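Local coordinates for SusD homolog (Bacteroides thetaiotaomicron VPI-5482, PDB 3FDH), which probably binds glycans at the outer-membrane surface as a SusD/RagB-family lipoprotein, delivering them to a partner TonB-dependent transporter, at residues F23-V28 against R90-Q95; S46-Y51 against E433-F438; V114-N119 against I162-D167. All coordinates share one frame; numbering follows the deposited sequence.

Contact 1: residues F23-V28 against R90-Q95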
loop_
_atom_site.group_PDB
_atom_site.type_symbol
_atom_site.label_atom_id
_atom_site.label_comp_id
_atom_site.label_asym_id
_atom_site.label_seq_id
_atom_site.Cartn_x
_atom_site.Cartn_y
_atom_site.Cartn_z
ATOM N N PHE A 23 2.435 24.706 -6.461
ATOM C CA PHE A 23 1.006 24.437 -6.647
ATOM C C PHE A 23 0.803 23.087 -7.339
ATOM O O PHE A 23 -0.168 22.343 -7.089
ATOM C CB PHE A 23 0.333 25.587 -7.401
ATOM C CG PHE A 23 0.453 26.913 -6.683
ATOM C CD1 PHE A 23 0.050 27.025 -5.365
ATOM C CD2 PHE A 23 1.010 28.031 -7.311
ATOM C CE1 PHE A 23 0.178 28.247 -4.695
ATOM C CE2 PHE A 23 1.119 29.227 -6.649
ATOM C CZ PHE A 23 0.717 29.334 -5.348
ATOM N N ILE A 24 1.746 22.749 -8.197
ATOM C CA ILE A 24 1.663 21.472 -8.896
ATOM C C ILE A 24 1.918 20.371 -7.861
ATOM O O ILE A 24 1.252 19.325 -7.841
ATOM C CB ILE A 24 2.674 21.347 -10.063
ATOM C CG1 ILE A 24 2.509 22.494 -11.071
ATOM C CG2 ILE A 24 2.490 19.998 -10.772
ATOM C CD1 ILE A 24 3.608 22.553 -12.136
ATOM N N LEU A 25 2.862 20.636 -6.971
ATOM C CA LEU A 25 3.248 19.629 -5.978
ATOM C C LEU A 25 2.077 19.305 -5.077
ATOM O O LEU A 25 1.894 18.173 -4.639
ATOM C CB LEU A 25 4.433 20.107 -5.133
ATOM C CG LEU A 25 5.022 19.115 -4.146
ATOM C CD1 LEU A 25 5.668 17.932 -4.974
ATOM C CD2 LEU A 25 5.994 19.792 -3.168
ATOM N N ALA A 26 1.293 20.315 -4.768
ATOM C CA ALA A 26 0.134 20.115 -3.857
ATOM C C ALA A 26 -0.762 19.054 -4.484
ATOM O O ALA A 26 -1.260 18.128 -3.828
ATOM C CB ALA A 26 -0.651 21.422 -3.658
ATOM N N ASP A 27 -0.904 19.174 -5.792
ATOM C CA ASP A 27 -1.769 18.268 -6.552
ATOM C C ASP A 27 -1.159 16.886 -6.675
ATOM O O ASP A 27 -1.846 15.873 -6.589
ATOM C CB ASP A 27 -2.012 18.804 -7.960
ATOM C CG ASP A 27 -3.071 18.025 -8.694
ATOM O OD1 ASP A 27 -4.282 18.294 -8.492
ATOM O OD2 ASP A 27 -2.692 17.163 -9.509
ATOM N N VAL A 28 0.150 16.850 -6.878
ATOM C CA VAL A 28 0.877 15.586 -7.061
ATOM C C VAL A 28 0.792 14.764 -5.773
ATOM O O VAL A 28 0.543 13.567 -5.780
ATOM C CB VAL A 28 2.369 15.851 -7.527
ATOM C CG1 VAL A 28 3.286 14.658 -7.302
ATOM C CG2 VAL A 28 2.411 16.348 -9.009
ATOM N N ARG A 90 7.300 15.581 -13.162
ATOM C CA ARG A 90 8.379 15.814 -14.113
ATOM C C ARG A 90 8.380 17.250 -14.583
ATOM O O ARG A 90 9.430 17.817 -14.865
ATOM C CB ARG A 90 8.325 14.840 -15.280
ATOM C CG ARG A 90 8.816 13.472 -14.863
ATOM C CD ARG A 90 8.604 12.453 -15.941
ATOM N NE ARG A 90 9.326 11.214 -15.676
ATOM C CZ ARG A 90 9.192 10.095 -16.382
ATOM N NH1 ARG A 90 8.313 10.027 -17.361
ATOM N NH2 ARG A 90 9.936 9.040 -16.098
ATOM N N ILE A 91 7.189 17.828 -14.628
ATOM C CA ILE A 91 7.051 19.252 -15.009
ATOM C C ILE A 91 7.703 20.087 -13.908
ATOM O O ILE A 91 8.440 21.032 -14.177
ATOM C CB ILE A 91 5.585 19.660 -15.254
ATOM C CG1 ILE A 91 5.094 19.068 -16.587
ATOM C CG2 ILE A 91 5.444 21.168 -15.286
ATOM C CD1 ILE A 91 3.580 19.122 -16.793
ATOM N N ILE A 92 7.482 19.693 -12.661
ATOM C CA ILE A 92 8.070 20.413 -11.535
ATOM C C ILE A 92 9.594 20.336 -11.635
ATOM O O ILE A 92 10.323 21.320 -11.458
ATOM C CB ILE A 92 7.665 19.796 -10.185
ATOM C CG1 ILE A 92 6.151 19.983 -9.918
ATOM C CG2 ILE A 92 8.498 20.421 -9.083
ATOM C CD1 ILE A 92 5.604 19.245 -8.647
ATOM N N ILE A 93 10.059 19.142 -11.957
ATOM C CA ILE A 93 11.497 18.866 -11.966
ATOM C C ILE A 93 12.147 19.740 -13.004
ATOM O O ILE A 93 13.206 20.322 -12.781
ATOM C CB ILE A 93 11.814 17.379 -12.201
ATOM C CG1 ILE A 93 11.263 16.537 -11.035
ATOM C CG2 ILE A 93 13.317 17.220 -12.406
ATOM C CD1 ILE A 93 11.357 15.053 -11.212
ATOM N N ASP A 94 11.470 19.870 -14.130
ATOM C CA ASP A 94 11.965 20.727 -15.208
ATOM C C ASP A 94 11.862 22.197 -14.839
ATOM O O ASP A 94 12.795 22.964 -15.033
ATOM C CB ASP A 94 11.242 20.496 -16.529
ATOM C CG ASP A 94 11.668 19.201 -17.208
ATOM O OD1 ASP A 94 12.636 18.549 -16.742
ATOM O OD2 ASP A 94 11.025 18.849 -18.219
ATOM N N GLN A 95 10.722 22.578 -14.294
ATOM C CA GLN A 95 10.526 23.992 -13.921
ATOM C C GLN A 95 11.529 24.434 -12.868
ATOM O O GLN A 95 11.912 25.599 -12.827
ATOM C CB GLN A 95 9.105 24.270 -13.438
ATOM C CG GLN A 95 8.102 24.250 -14.570
ATOM C CD GLN A 95 6.691 24.635 -14.149
ATOM O OE1 GLN A 95 6.436 25.038 -13.015
ATOM N NE2 GLN A 95 5.772 24.491 -15.063
#

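Contact 2: residues S46-Y51 against E433-F438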
loop_
_atom_site.group_PDB
_atom_site.type_symbol
_atom_site.label_atom_id
_atom_site.label_comp_id
_atom_site.label_asym_id
_atom_site.label_seq_id
_atom_site.Cartn_x
_atom_site.Cartn_y
_atom_site.Cartn_z
ATOM N N SER A 46 -6.795 -5.245 -1.826
ATOM C CA SER A 46 -7.458 -5.673 -0.591
ATOM C C SER A 46 -8.155 -7.000 -0.767
ATOM O O SER A 46 -8.105 -7.879 0.094
ATOM C CB SER A 46 -8.481 -4.639 -0.108
ATOM O OG SER A 46 -7.903 -3.402 0.206
ATOM N N SER A 47 -8.773 -7.147 -1.931
ATOM C CA SER A 47 -9.454 -8.380 -2.278
ATOM C C SER A 47 -8.423 -9.465 -2.642
ATOM O O SER A 47 -8.454 -10.574 -2.163
ATOM C CB SER A 47 -10.377 -8.187 -3.493
ATOM O OG SER A 47 -10.802 -9.425 -4.007
ATOM N N TYR A 48 -7.462 -9.119 -3.480
ATOM C CA TYR A 48 -6.537 -10.144 -3.954
ATOM C C TYR A 48 -5.779 -10.858 -2.827
ATOM O O TYR A 48 -5.601 -12.082 -2.887
ATOM C CB TYR A 48 -5.595 -9.617 -5.022
ATOM C CG TYR A 48 -6.238 -9.035 -6.242
ATOM C CD1 TYR A 48 -7.485 -9.455 -6.670
ATOM C CD2 TYR A 48 -5.530 -8.163 -7.059
ATOM C CE1 TYR A 48 -8.022 -8.971 -7.835
ATOM C CE2 TYR A 48 -6.071 -7.667 -8.213
ATOM C CZ TYR A 48 -7.316 -8.098 -8.618
ATOM O OH TYR A 48 -7.875 -7.642 -9.814
ATOM N N ILE A 49 -5.344 -10.120 -1.808
ATOM C CA ILE A 49 -4.591 -10.693 -0.669
ATOM C C ILE A 49 -5.420 -10.833 0.597
ATOM O O ILE A 49 -4.934 -10.984 1.713
ATOM C CB ILE A 49 -3.188 -10.073 -0.449
ATOM C CG1 ILE A 49 -3.200 -8.556 -0.454
ATOM C CG2 ILE A 49 -2.292 -10.567 -1.607
ATOM C CD1 ILE A 49 -3.955 -7.934 0.639
ATOM N N GLU A 50 -6.721 -10.742 0.358
ATOM C CA GLU A 50 -7.731 -11.138 1.332
ATOM C C GLU A 50 -7.816 -10.398 2.642
ATOM O O GLU A 50 -8.174 -10.961 3.685
ATOM C CB GLU A 50 -7.687 -12.661 1.529
ATOM C CG GLU A 50 -7.941 -13.448 0.222
ATOM C CD GLU A 50 -8.002 -14.947 0.386
ATOM O OE1 GLU A 50 -7.976 -15.463 1.514
ATOM O OE2 GLU A 50 -8.045 -15.630 -0.656
ATOM N N TYR A 51 -7.541 -9.107 2.560
ATOM C CA TYR A 51 -7.784 -8.187 3.708
ATOM C C TYR A 51 -9.292 -7.894 3.832
ATOM O O TYR A 51 -9.851 -7.578 4.916
ATOM C CB TYR A 51 -7.102 -6.870 3.448
ATOM C CG TYR A 51 -5.645 -6.796 3.819
ATOM C CD1 TYR A 51 -5.087 -7.673 4.774
ATOM C CD2 TYR A 51 -4.827 -5.789 3.285
ATOM C CE1 TYR A 51 -3.748 -7.556 5.161
ATOM C CE2 TYR A 51 -3.506 -5.667 3.658
ATOM C CZ TYR A 51 -2.968 -6.511 4.612
ATOM O OH TYR A 51 -1.635 -6.361 4.953
ATOM N N GLU A 433 0.898 -2.227 -0.998
ATOM C CA GLU A 433 2.243 -2.726 -0.676
ATOM C C GLU A 433 2.211 -4.199 -0.209
ATOM O O GLU A 433 3.108 -4.964 -0.498
ATOM C CB GLU A 433 2.923 -1.784 0.322
ATOM C CG GLU A 433 4.335 -2.140 0.718
ATOM C CD GLU A 433 5.328 -2.097 -0.435
ATOM O OE1 GLU A 433 5.009 -1.583 -1.506
ATOM O OE2 GLU A 433 6.467 -2.554 -0.227
ATOM N N THR A 434 1.169 -4.603 0.496
ATOM C CA THR A 434 1.086 -6.010 0.957
ATOM C C THR A 434 1.023 -6.977 -0.188
ATOM O O THR A 434 1.592 -8.069 -0.150
ATOM C CB THR A 434 -0.059 -6.236 1.832
ATOM O OG1 THR A 434 0.200 -5.514 3.041
ATOM C CG2 THR A 434 -0.208 -7.741 2.142
ATOM N N TYR A 435 0.400 -6.483 -1.238
ATOM C CA TYR A 435 0.259 -7.247 -2.488
ATOM C C TYR A 435 1.609 -7.398 -3.234
ATOM O O TYR A 435 1.903 -8.447 -3.806
ATOM C CB TYR A 435 -0.790 -6.583 -3.344
ATOM C CG TYR A 435 -0.944 -7.171 -4.705
ATOM C CD1 TYR A 435 -1.551 -8.426 -4.887
ATOM C CD2 TYR A 435 -0.571 -6.454 -5.815
ATOM C CE1 TYR A 435 -1.700 -8.956 -6.143
ATOM C CE2 TYR A 435 -0.735 -6.960 -7.062
ATOM C CZ TYR A 435 -1.310 -8.204 -7.234
ATOM O OH TYR A 435 -1.456 -8.633 -8.513
ATOM N N ASN A 436 2.443 -6.379 -3.147
ATOM C CA ASN A 436 3.822 -6.460 -3.624
ATOM C C ASN A 436 4.574 -7.495 -2.802
ATOM O O ASN A 436 5.226 -8.355 -3.354
ATOM C CB ASN A 436 4.556 -5.134 -3.536
ATOM C CG ASN A 436 4.016 -4.102 -4.492
ATOM O OD1 ASN A 436 3.609 -4.447 -5.615
ATOM N ND2 ASN A 436 3.995 -2.823 -4.053
ATOM N N ASP A 437 4.483 -7.417 -1.472
ATOM C CA ASP A 437 5.200 -8.371 -0.635
ATOM C C ASP A 437 4.771 -9.796 -0.935
ATOM O O ASP A 437 5.570 -10.729 -0.977
ATOM C CB ASP A 437 4.941 -8.131 0.856
ATOM C CG ASP A 437 5.742 -6.930 1.462
ATOM O OD1 ASP A 437 6.939 -6.751 1.151
ATOM O OD2 ASP A 437 5.200 -6.248 2.360
ATOM N N PHE A 438 3.489 -9.964 -1.243
ATOM C CA PHE A 438 2.934 -11.319 -1.412
ATOM C C PHE A 438 3.511 -11.925 -2.651
ATOM O O PHE A 438 3.950 -13.085 -2.691
ATOM C CB PHE A 438 1.376 -11.303 -1.541
ATOM C CG PHE A 438 0.786 -12.679 -1.550
ATOM C CD1 PHE A 438 0.526 -13.352 -0.384
ATOM C CD2 PHE A 438 0.579 -13.329 -2.721
ATOM C CE1 PHE A 438 0.057 -14.635 -0.406
ATOM C CE2 PHE A 438 0.095 -14.594 -2.752
ATOM C CZ PHE A 438 -0.166 -15.263 -1.596
#

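Contact 3: residues V114-N119 against I162-D167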
loop_
_atom_site.group_PDB
_atom_site.type_symbol
_atom_site.label_atom_id
_atom_site.label_comp_id
_atom_site.label_asym_id
_atom_site.label_seq_id
_atom_site.Cartn_x
_atom_site.Cartn_y
_atom_site.Cartn_z
ATOM N N VAL A 114 10.948 12.608 -5.410
ATOM C CA VAL A 114 10.447 11.522 -4.569
ATOM C C VAL A 114 9.055 11.066 -5.082
ATOM O O VAL A 114 8.744 9.877 -5.169
ATOM C CB VAL A 114 10.380 11.932 -3.069
ATOM C CG1 VAL A 114 9.614 10.842 -2.217
ATOM C CG2 VAL A 114 11.792 12.175 -2.517
HETATM N N MSE A 115 8.218 12.017 -5.462
HETATM C CA MSE A 115 6.886 11.623 -5.935
HETATM C C MSE A 115 6.999 10.956 -7.282
HETATM O O MSE A 115 6.184 10.100 -7.625
HETATM C CB MSE A 115 5.919 12.801 -6.041
HETATM C CG MSE A 115 5.566 13.470 -4.731
HETATM SE SE MSE A 115 4.334 12.337 -3.809
HETATM C CE MSE A 115 5.456 11.424 -2.581
ATOM N N ALA A 116 8.015 11.343 -8.040
ATOM C CA ALA A 116 8.206 10.763 -9.393
ATOM C C ALA A 116 8.592 9.289 -9.200
ATOM O O ALA A 116 8.104 8.397 -9.881
ATOM C CB ALA A 116 9.271 11.505 -10.175
ATOM N N ALA A 117 9.484 9.071 -8.244
ATOM C CA ALA A 117 9.980 7.740 -7.939
ATOM C C ALA A 117 8.827 6.874 -7.498
ATOM O O ALA A 117 8.687 5.724 -7.905
ATOM C CB ALA A 117 11.059 7.790 -6.835
ATOM N N TYR A 118 7.990 7.462 -6.666
ATOM C CA TYR A 118 6.882 6.728 -6.056
ATOM C C TYR A 118 5.912 6.249 -7.102
ATOM O O TYR A 118 5.452 5.111 -7.074
ATOM C CB TYR A 118 6.169 7.582 -4.992
ATOM C CG TYR A 118 5.347 6.777 -4.023
ATOM C CD1 TYR A 118 4.092 6.300 -4.375
ATOM C CD2 TYR A 118 5.811 6.510 -2.756
ATOM C CE1 TYR A 118 3.317 5.555 -3.486
ATOM C CE2 TYR A 118 5.049 5.781 -1.865
ATOM C CZ TYR A 118 3.794 5.314 -2.231
ATOM O OH TYR A 118 3.041 4.581 -1.327
ATOM N N ASN A 119 5.629 7.133 -8.046
ATOM C CA ASN A 119 4.671 6.817 -9.110
ATOM C C ASN A 119 5.247 5.868 -10.139
ATOM O O ASN A 119 4.541 5.002 -10.671
ATOM C CB ASN A 119 4.109 8.085 -9.730
ATOM C CG ASN A 119 3.099 8.750 -8.814
ATOM O OD1 ASN A 119 1.987 8.249 -8.628
ATOM N ND2 ASN A 119 3.497 9.852 -8.201
ATOM N N ILE A 162 15.433 4.554 -8.580
ATOM C CA ILE A 162 16.555 4.781 -7.641
ATOM C C ILE A 162 17.284 6.094 -7.950
ATOM O O ILE A 162 17.716 6.849 -7.061
ATOM C CB ILE A 162 17.538 3.623 -7.653
ATOM C CG1 ILE A 162 16.816 2.364 -7.205
ATOM C CG2 ILE A 162 18.750 3.943 -6.743
ATOM C CD1 ILE A 162 16.260 2.506 -5.818
ATOM N N SER A 163 17.345 6.379 -9.231
ATOM C CA SER A 163 18.000 7.583 -9.715
ATOM C C SER A 163 17.251 8.816 -9.238
ATOM O O SER A 163 17.849 9.799 -8.788
ATOM C CB SER A 163 18.108 7.533 -11.231
ATOM O OG SER A 163 18.698 8.715 -11.741
ATOM N N TYR A 164 15.935 8.754 -9.303
ATOM C CA TYR A 164 15.113 9.839 -8.790
ATOM C C TYR A 164 15.344 10.057 -7.304
ATOM O O TYR A 164 15.394 11.191 -6.819
ATOM C CB TYR A 164 13.621 9.634 -9.046
ATOM C CG TYR A 164 13.143 10.131 -10.403
ATOM C CD1 TYR A 164 13.475 11.386 -10.860
ATOM C CD2 TYR A 164 12.285 9.363 -11.182
ATOM C CE1 TYR A 164 13.019 11.837 -12.087
ATOM C CE2 TYR A 164 11.815 9.812 -12.409
ATOM C CZ TYR A 164 12.182 11.041 -12.855
ATOM O OH TYR A 164 11.722 11.482 -14.085
ATOM N N LEU A 165 15.493 8.960 -6.577
ATOM C CA LEU A 165 15.645 9.022 -5.114
ATOM C C LEU A 165 17.015 9.598 -4.784
ATOM O O LEU A 165 17.163 10.427 -3.889
ATOM C CB LEU A 165 15.436 7.651 -4.447
ATOM C CG LEU A 165 13.972 7.149 -4.458
ATOM C CD1 LEU A 165 13.838 5.736 -3.896
ATOM C CD2 LEU A 165 13.067 8.155 -3.709
ATOM N N ASP A 166 18.003 9.220 -5.570
ATOM C CA ASP A 166 19.354 9.743 -5.328
ATOM C C ASP A 166 19.366 11.233 -5.601
ATOM O O ASP A 166 19.967 12.016 -4.862
ATOM C CB ASP A 166 20.393 9.010 -6.156
ATOM C CG ASP A 166 20.662 7.613 -5.645
ATOM O OD1 ASP A 166 20.404 7.328 -4.449
ATOM O OD2 ASP A 166 21.147 6.808 -6.462
ATOM N N ASP A 167 18.666 11.630 -6.654
ATOM C CA ASP A 167 18.586 13.057 -7.021
ATOM C C ASP A 167 17.929 13.791 -5.878
ATOM O O ASP A 167 18.369 14.840 -5.433
ATOM C CB ASP A 167 17.736 13.276 -8.263
ATOM C CG ASP A 167 18.407 12.809 -9.541
ATOM O OD1 ASP A 167 19.616 12.517 -9.518
ATOM O OD2 ASP A 167 17.709 12.737 -10.579
#

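Contact 1: residues F23-V28 against R90-Q95
Ile24 and Ile92 meet where the two helical segments come closest, their CA atoms 7.0 Å apart, and the two side chains lie alongside, pointing opposite ways. From its branch point outward, Ile24 first sets CB on CG1 of Ile92 at 3.7 Å, so the contact begins right beside the backbone. The branch methyl CG2 lies against the same arm, 3.8 Å from both CG1 and CD1 of Ile92. The other branch goes elsewhere: CG1 is anti to the carbonyl carbon (chi1 -56°) and the chain then runs out extended, carrying CD1 past Ile92 to the CG2 methyl of Ile91, 3.9 Å away, and beside the end of Gln95. One isoleucine therefore spans successive turns of the other helix. Coming the opposite way, Ile92 pushes its CD1 up to the backbone of helix 21-37, 3.5 Å from Leu25 N and 3.8 Å from Leu25 CB. The Leu25 side chain runs roughly square to that of Ile92, and Val28 CG2 is looser, 4.3 Å from Ile92 CD1. Cut back to an alanine, position 24 would keep its CB on Ile92 but would probably lose the CG2 methyl's share of that packing and leave the Ile91 methyl without its mate, opening a gap on this partly exposed flank. On the inner flank, helix 106-127 takes over, with Met111 against Leu25 and Ala112 against Ile92. The short axes run nearly antiparallel, at 155°, and pass 9.9 Å apart with no hydrogen bond between them. This is aliphatic antiparallel helix packing, consistent with the TPR-like helical scaffold of the SusD family.

Contact 2: residues S46-Y51 against E433-F438
Ile49 wedges between Thr434, Tyr435 and Phe438 of helix 431-443, and the tight part of the contact is built round it. Its CG1 takes the crowded position between the backbone N and the carbonyl carbon (chi1 48°), which leaves CG2 to meet Phe438 at 3.7 Å from both CB and CG. The same methyl meets Tyr435 at its ring edge, in the plane, 4.0 Å from CD1. The CD1 methyl of Ile49 goes the other way: it touches Thr434 CG2 at 4.0 Å and lies over one face of the Tyr51 ring, near its rim. Tyr51 and Thr434 reach toward each other between the segments, and Thr434 OG1, at the edge of the tyrosine ring, is hydrogen-bonded to Tyr51 OH at 2.8 Å. That phenol oxygen is hydrogen-bonded to Tyr421 O as well, so a buried polar group is held among apolar neighbours. Tyr48 and Tyr435 overlap less. Their rings lie obliquely, planes at 48° and centroids 5.9 Å apart, and meet mainly through Tyr48 CD2 and Tyr435 CE1 at 4.0 Å; Tyr435 OH is tied instead to Pro461 O. Phe438 marks the more open side: it is partly exposed, and a tetraethylene glycol, probably from the crystallisation liquor, lies about 4 Å from its side chain. A Schellman motif sets up the geometry. Tyr51 N returns to Ser46 O and Glu50 N to Ser47 O, with Glu50 at positive phi, so the chain turns out of its helix just where Ile49 and Tyr51 face their partners. The contact thus packs the C-terminal end of helix 40-48, just ahead of strand 52-54, against helix 431-443, whose Asn436 reaches on to helix 106-127.

Contact 3: residues V114-N119 against I162-D167
Tyr164, Ala117 and Leu165 bury the most surface here, with Ala116 completing the set. The Tyr164 ring lies flat beneath Ala116: the CB methyl sits over the centre of one face, 3.8 Å from the ring centroid and 11° off the normal, a clear CH-pi contact. Nearer the backbone, Tyr164 CB touches Ala117 CB at 3.9 Å. Leu165 comes at the same alanine from the next position, its CD2 3.7 Å from Ala117 CB. Its CG lies anti to the carbonyl carbon (chi1 -71°); CD1 continues the chain outward, while the other branch, CD2, turns in to Ala117 and lies 4.4 Å from Val114 CG2. Alanines at this surface let the backbones close in, the Ala117 and Tyr164 CA atoms coming within 5.6 Å and the antiparallel short axes within 8.2 Å. The Tyr164 hydroxyl is hydrogen-bonded to Arg90 NE of helix 76-95, which pins the far end of the ring, while Trp194 and Phe197 of helix 191-208 cover Val114. No hydrogen bond joins the two segments, so between them the association rests on close apolar fit and the methyl-on-ring contact.

Overall arrangement
From the N terminus, helix 21-37 supplies the first half of contact 1 and helix 40-48, next in the chain, the first half of contact 2. Helix 76-95 closes contact 1 while contact 2 is still open, so the two cross. Helices 106-127 and 154-171 then make contact 3, in series after contact 1 and wholly within the long span that contact 2 closes only at helix 431-443. Contacts 1 and 3 touch, their centres 13 Å apart, with Val28 packed on Met115, and join four helices into one bundle. Contact 2 lies nearer the middle of the molecule and ties this N-terminal part to a late helix.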